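Local coordinates for protein BT_4661 (Bacteroides thetaiotaomicron, PDB 4AK2) that binds heparin and heparan sulphate at the bacterial cell surface through this glycan-binding domain, as a SusE-like protein of the heparin utilisation locus, at residues A[173-178]-A[236-241]; A[190-193]-A[198-201]. One frame throughout, in Å; residues are numbered along the deposited sequence.

Contact 1. Residues A[173-178]-A[236-241]; sequences DSHISG and WRNKDG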
loop_
_atom_site.group_PDB
_atom_site.type_symbol
_atom_site.label_atom_id
_atom_site.label_comp_id
_atom_site.label_asym_id
_atom_site.label_seq_id
_atom_site.Cartn_x
_atom_site.Cartn_y
_atom_site.Cartn_z
ATOM N N ASP A 173 12.552 -1.118 -14.534
ATOM C CA ASP A 173 11.818 0.022 -15.075
ATOM C C ASP A 173 10.733 -0.452 -16.036
ATOM O O ASP A 173 9.730 0.235 -16.240
ATOM C CB ASP A 173 12.770 1.038 -15.697
ATOM C CG ASP A 173 13.331 2.019 -14.671
ATOM O OD1 ASP A 173 12.710 2.252 -13.596
ATOM O OD2 ASP A 173 14.399 2.585 -14.956
ATOM N N SER A 174 10.904 -1.656 -16.581
ATOM C CA SER A 174 9.906 -2.212 -17.485
ATOM C C SER A 174 8.575 -2.596 -16.781
ATOM O O SER A 174 7.573 -2.822 -17.472
ATOM C CB SER A 174 10.486 -3.372 -18.271
ATOM O OG SER A 174 10.839 -4.378 -17.321
ATOM N N HIS A 175 8.545 -2.621 -15.442
ATOM C CA HIS A 175 7.292 -2.693 -14.681
ATOM C C HIS A 175 6.674 -1.313 -14.609
ATOM O O HIS A 175 6.873 -0.578 -13.646
ATOM C CB HIS A 175 7.548 -3.231 -13.274
ATOM C CG HIS A 175 7.973 -4.689 -13.233
ATOM N ND1 HIS A 175 8.139 -5.353 -12.060
ATOM C CD2 HIS A 175 8.205 -5.602 -14.246
ATOM C CE1 HIS A 175 8.500 -6.637 -12.331
ATOM N NE2 HIS A 175 8.507 -6.794 -13.671
ATOM N N ILE A 176 5.948 -0.938 -15.656
ATOM C CA ILE A 176 5.507 0.448 -15.815
ATOM C C ILE A 176 4.440 0.786 -14.770
ATOM O O ILE A 176 3.449 0.046 -14.618
ATOM C CB ILE A 176 4.997 0.726 -17.260
ATOM C CG1 ILE A 176 6.181 0.551 -18.244
ATOM C CG2 ILE A 176 4.414 2.131 -17.364
ATOM C CD1 ILE A 176 5.833 0.612 -19.726
ATOM N N SER A 177 4.649 1.891 -14.051
ATOM C CA SER A 177 3.744 2.338 -12.986
ATOM C C SER A 177 2.483 2.993 -13.529
ATOM O O SER A 177 2.472 3.518 -14.640
ATOM C CB SER A 177 4.452 3.343 -12.107
ATOM O OG SER A 177 5.584 2.746 -11.488
ATOM N N GLY A 178 1.415 2.979 -12.756
ATOM C CA GLY A 178 0.227 3.780 -12.982
ATOM C C GLY A 178 -1.051 2.995 -12.880
ATOM O O GLY A 178 -1.063 1.818 -12.465
ATOM N N TRP A 236 2.888 -12.534 -9.235
ATOM C CA TRP A 236 3.282 -11.132 -9.341
ATOM C C TRP A 236 4.736 -11.085 -9.728
ATOM O O TRP A 236 5.624 -10.780 -8.918
ATOM C CB TRP A 236 3.003 -10.414 -8.042
ATOM C CG TRP A 236 1.549 -10.271 -7.735
ATOM C CD1 TRP A 236 0.685 -11.183 -7.089
ATOM C CD2 TRP A 236 0.726 -9.116 -8.088
ATOM N NE1 TRP A 236 -0.595 -10.659 -7.022
ATOM C CE2 TRP A 236 -0.612 -9.390 -7.586
ATOM C CE3 TRP A 236 0.986 -7.882 -8.710
ATOM C CZ2 TRP A 236 -1.652 -8.486 -7.739
ATOM C CZ3 TRP A 236 -0.063 -6.968 -8.863
ATOM C CH2 TRP A 236 -1.364 -7.273 -8.410
ATOM N N ARG A 237 4.978 -11.391 -10.996
ATOM C CA ARG A 237 6.318 -11.534 -11.555
ATOM C C ARG A 237 6.169 -11.608 -13.073
ATOM O O ARG A 237 5.103 -11.959 -13.610
ATOM C CB ARG A 237 6.989 -12.811 -11.028
ATOM C CG ARG A 237 6.446 -14.101 -11.647
ATOM C CD ARG A 237 7.074 -15.375 -11.034
ATOM N NE ARG A 237 8.487 -15.544 -11.422
ATOM C CZ ARG A 237 9.106 -16.692 -11.723
ATOM N NH1 ARG A 237 8.506 -17.858 -11.591
ATOM N NH2 ARG A 237 10.367 -16.671 -12.148
ATOM N N ASN A 238 7.263 -11.339 -13.747
ATOM C CA ASN A 238 7.377 -11.616 -15.163
ATOM C C ASN A 238 8.850 -11.909 -15.453
ATOM O O ASN A 238 9.655 -12.058 -14.502
ATOM C CB ASN A 238 6.767 -10.506 -16.039
ATOM C CG ASN A 238 7.542 -9.181 -15.994
ATOM O OD1 ASN A 238 8.636 -9.079 -15.458
ATOM N ND2 ASN A 238 6.939 -8.154 -16.561
ATOM N N LYS A 239 9.191 -12.120 -16.726
ATOM C CA LYS A 239 10.540 -12.549 -17.080
ATOM C C LYS A 239 11.568 -11.531 -16.621
ATOM O O LYS A 239 12.669 -11.895 -16.118
ATOM C CB LYS A 239 10.656 -12.857 -18.577
ATOM N N ASP A 240 11.201 -10.243 -16.734
ATOM C CA ASP A 240 12.106 -9.197 -16.258
ATOM C C ASP A 240 12.328 -9.204 -14.742
ATOM O O ASP A 240 13.322 -8.669 -14.274
ATOM C CB ASP A 240 11.700 -7.813 -16.759
ATOM C CG ASP A 240 11.901 -7.652 -18.251
ATOM O OD1 ASP A 240 12.518 -8.519 -18.927
ATOM O OD2 ASP A 240 11.449 -6.601 -18.733
ATOM N N GLY A 241 11.393 -9.739 -13.988
ATOM C CA GLY A 241 11.588 -9.849 -12.551
ATOM C C GLY A 241 10.329 -9.946 -11.733
ATOM O O GLY A 241 9.215 -9.740 -12.215
HETATM O O HOH W 1 8.584 -5.872 -17.638
#
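His175 reaches across with the edge of its imidazole and overlaps the side-chain amide of Asn238, the ring and amide planes turned 68° apart. His175 NE2 donates to Asn238 OD1 at 2.9 Å, nearly straight at 162°; the acceptor lies close to the ring plane, but the donor stands above the plane of the amide carbonyl. Next to it on the same edge, His175 CE1 comes within 3.2 Å of Gly241 O. Asn238 opens a type I beta turn that runs to Gly241 and joins strand 237-238 to strand 241-254, a beta hairpin whose end pair Asn238 and Gly241 exchange both backbone bonds. The Gly241 N-H is shared: beside the backbone bond it reaches Asn238 OD1 in a longer, bent branch of 3.2 Å, an Asx motif. With CG between the backbone N and the carbonyl carbon (chi1 68°), OD1 is placed over the turn. Two N-H groups converge on it, while ND2 turns to Glu190 and a water, which together probably fix the flip of the amide. Phe187 stacks on the His175 ring. Nearer the surface, Ser174 OG gives its proton to Asp240 OD2 at 2.7 Å, meeting the carboxylate on its anti side. The water donates to Ser174 OG.

Contact 2. Residues A[190-193]-A[198-201]; sequences EMWN and TAGT. With SGN (2-deoxy-6-O-sulfo-2-(sulfoamino)-alpha-D-glucopyranose), chain B.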
loop_
_atom_site.group_PDB
_atom_site.type_symbol
_atom_site.label_atom_id
_atom_site.label_comp_id
_atom_site.label_asym_id
_atom_site.label_seq_id
_atom_site.Cartn_x
_atom_site.Cartn_y
_atom_site.Cartn_z
ATOM N N GLU A 190 -0.439 -6.038 -17.756
ATOM C CA GLU A 190 0.281 -7.279 -17.976
ATOM C C GLU A 190 -0.178 -8.343 -16.922
ATOM O O GLU A 190 -0.479 -9.506 -17.268
ATOM C CB GLU A 190 1.783 -7.054 -17.895
ATOM C CG GLU A 190 2.518 -8.334 -18.188
ATOM C CD GLU A 190 4.022 -8.180 -18.236
ATOM O OE1 GLU A 190 4.512 -7.037 -18.387
ATOM O OE2 GLU A 190 4.712 -9.216 -18.143
ATOM N N MET A 191 -0.253 -7.955 -15.645
ATOM C CA MET A 191 -0.766 -8.850 -14.610
ATOM C C MET A 191 -2.191 -9.299 -14.923
ATOM O O MET A 191 -2.526 -10.487 -14.825
ATOM C CB MET A 191 -0.692 -8.189 -13.242
ATOM C CG MET A 191 0.732 -8.033 -12.710
ATOM S SD MET A 191 1.684 -9.559 -12.588
ATOM C CE MET A 191 2.650 -9.545 -14.116
ATOM N N TRP A 192 -3.056 -8.355 -15.270
ATOM C CA TRP A 192 -4.427 -8.710 -15.562
ATOM C C TRP A 192 -4.513 -9.706 -16.683
ATOM O O TRP A 192 -5.221 -10.711 -16.598
ATOM C CB TRP A 192 -5.227 -7.443 -15.927
ATOM C CG TRP A 192 -6.122 -6.970 -14.818
ATOM C CD1 TRP A 192 -7.508 -6.759 -14.878
ATOM C CD2 TRP A 192 -5.758 -6.706 -13.404
ATOM N NE1 TRP A 192 -7.999 -6.372 -13.656
ATOM C CE2 TRP A 192 -7.005 -6.303 -12.727
ATOM C CE3 TRP A 192 -4.560 -6.707 -12.667
ATOM C CZ2 TRP A 192 -7.019 -5.951 -11.383
ATOM C CZ3 TRP A 192 -4.607 -6.367 -11.305
ATOM C CH2 TRP A 192 -5.797 -5.985 -10.689
ATOM N N ASN A 193 -3.799 -9.410 -17.769
ATOM C CA ASN A 193 -3.825 -10.288 -18.913
ATOM C C ASN A 193 -3.298 -11.699 -18.592
ATOM O O ASN A 193 -3.788 -12.703 -19.132
ATOM C CB ASN A 193 -3.067 -9.639 -20.057
ATOM C CG ASN A 193 -3.701 -8.297 -20.540
ATOM O OD1 ASN A 193 -4.766 -7.803 -20.068
ATOM N ND2 ASN A 193 -3.010 -7.680 -21.483
ATOM N N THR A 198 -9.174 -11.686 -21.256
ATOM C CA THR A 198 -10.398 -10.859 -21.286
ATOM C C THR A 198 -10.650 -10.054 -20.005
ATOM O O THR A 198 -11.679 -9.407 -19.863
ATOM C CB THR A 198 -11.652 -11.717 -21.587
ATOM O OG1 THR A 198 -11.880 -12.616 -20.480
ATOM C CG2 THR A 198 -11.450 -12.516 -22.859
ATOM N N ALA A 199 -9.724 -10.102 -19.051
ATOM C CA ALA A 199 -9.958 -9.433 -17.762
ATOM C C ALA A 199 -10.143 -7.906 -17.877
ATOM O O ALA A 199 -10.824 -7.305 -17.033
ATOM C CB ALA A 199 -8.867 -9.770 -16.743
ATOM N N GLY A 200 -9.530 -7.273 -18.889
ATOM C CA GLY A 200 -9.735 -5.838 -19.125
ATOM C C GLY A 200 -9.339 -4.975 -17.946
ATOM O O GLY A 200 -8.190 -5.042 -17.483
ATOM N N THR A 201 -10.276 -4.172 -17.445
ATOM C CA THR A 201 -10.004 -3.361 -16.256
ATOM C C THR A 201 -10.930 -3.795 -15.123
ATOM O O THR A 201 -11.179 -3.046 -14.190
ATOM C CB THR A 201 -10.157 -1.852 -16.538
ATOM O OG1 THR A 201 -11.491 -1.587 -16.992
ATOM C CG2 THR A 201 -9.177 -1.372 -17.627
HETATM C C1 SGN B . -16.037 -4.092 -15.896
HETATM C C2 SGN B . -16.176 -3.315 -14.583
HETATM C C3 SGN B . -16.739 -1.924 -14.895
HETATM C C4 SGN B . -15.907 -1.229 -15.957
HETATM C C5 SGN B . -15.792 -2.076 -17.228
HETATM C C6 SGN B . -14.771 -1.452 -18.185
HETATM N N2 SGN B . -17.010 -4.070 -13.656
HETATM O O1 SGN B . -17.319 -4.417 -16.425
HETATM O O3 SGN B . -16.702 -1.176 -13.678
HETATM O O4 SGN B . -16.600 -0.048 -16.396
HETATM O O5 SGN B . -15.263 -3.343 -16.832
HETATM O O6 SGN B . -14.698 -2.210 -19.378
HETATM S S1 SGN B . -16.466 -5.284 -12.778
HETATM O O1S SGN B . -17.355 -5.436 -11.648
HETATM O O2S SGN B . -16.345 -6.509 -13.525
HETATM O O3S SGN B . -15.040 -4.857 -12.298
HETATM S S2 SGN B . -13.620 -1.879 -20.427
HETATM O O4S SGN B . -13.911 -0.573 -21.014
HETATM O O5S SGN B . -13.761 -3.049 -21.570
HETATM O O6S SGN B . -12.307 -2.011 -19.781
HETATM O O HOH W 2 -5.768 -5.034 -18.773
HETATM O O HOH W 3 -6.966 -8.688 -19.255
#
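Trp192, on helix 187-195, carries the direct packing against 198-201. The pyrrole carbon CD1 of Trp192 lies 3.8 Å from Ala199 CB and 3.2 Å from Gly200 O, and Ala199 CB also comes to 3.8 Å from the Trp192 backbone O, so the methyl touches both ring and helix backbone. Replacing this indole by an alanine would probably open a gap beside the Ala199 methyl and leave Ser202 O without its NE1 donor. The polar links between the segments run through water. One water donates to Gly200 O at 2.7 Å, another accepts from Gly200 N at 3.0 Å, and both donate to Asn193 OD1, the first link being long and the second suspiciously short. Beyond this glycine the chain enters the glycan pocket, where Thr201 OG1 donates to O6S of the bound glucosamine unit at 2.9 Å. With OG1 between the backbone N and the carbonyl carbon (chi1 59°), the hydroxyl is turned to the 6-O-sulfate. Arg161 NH1, Gln182 NE2, Gln261 NE2 and the backbone N of Arg203 also bond to this unit. A neutral hydroxyl on the sulfate is consistent with recognition by hydrogen bonds as well as by charge, Arg161 binding the same sugar unit.

How the contacts relate
From the N terminus, the chain leaves strand 163-168 and passes through 173-178, the first half of contact 1, which runs into strand 178-179. It then enters helix 187-195, which supplies 190-193, and turns back at once so that 198-201 closes the short loop of contact 2. After strands 220-222 and 229-231 the chain reaches 236-241, which closes the much larger loop of contact 1. Contact 2 is thus nested inside contact 1. The helix joins them: Glu190 OE2 probably accepts from Asn238 ND2 at 2.9 Å, and Met191 packs on Trp236 and Arg237. One face of the helix meets the hairpin, while Trp192 and Asn193 turn to the 198-201 loop.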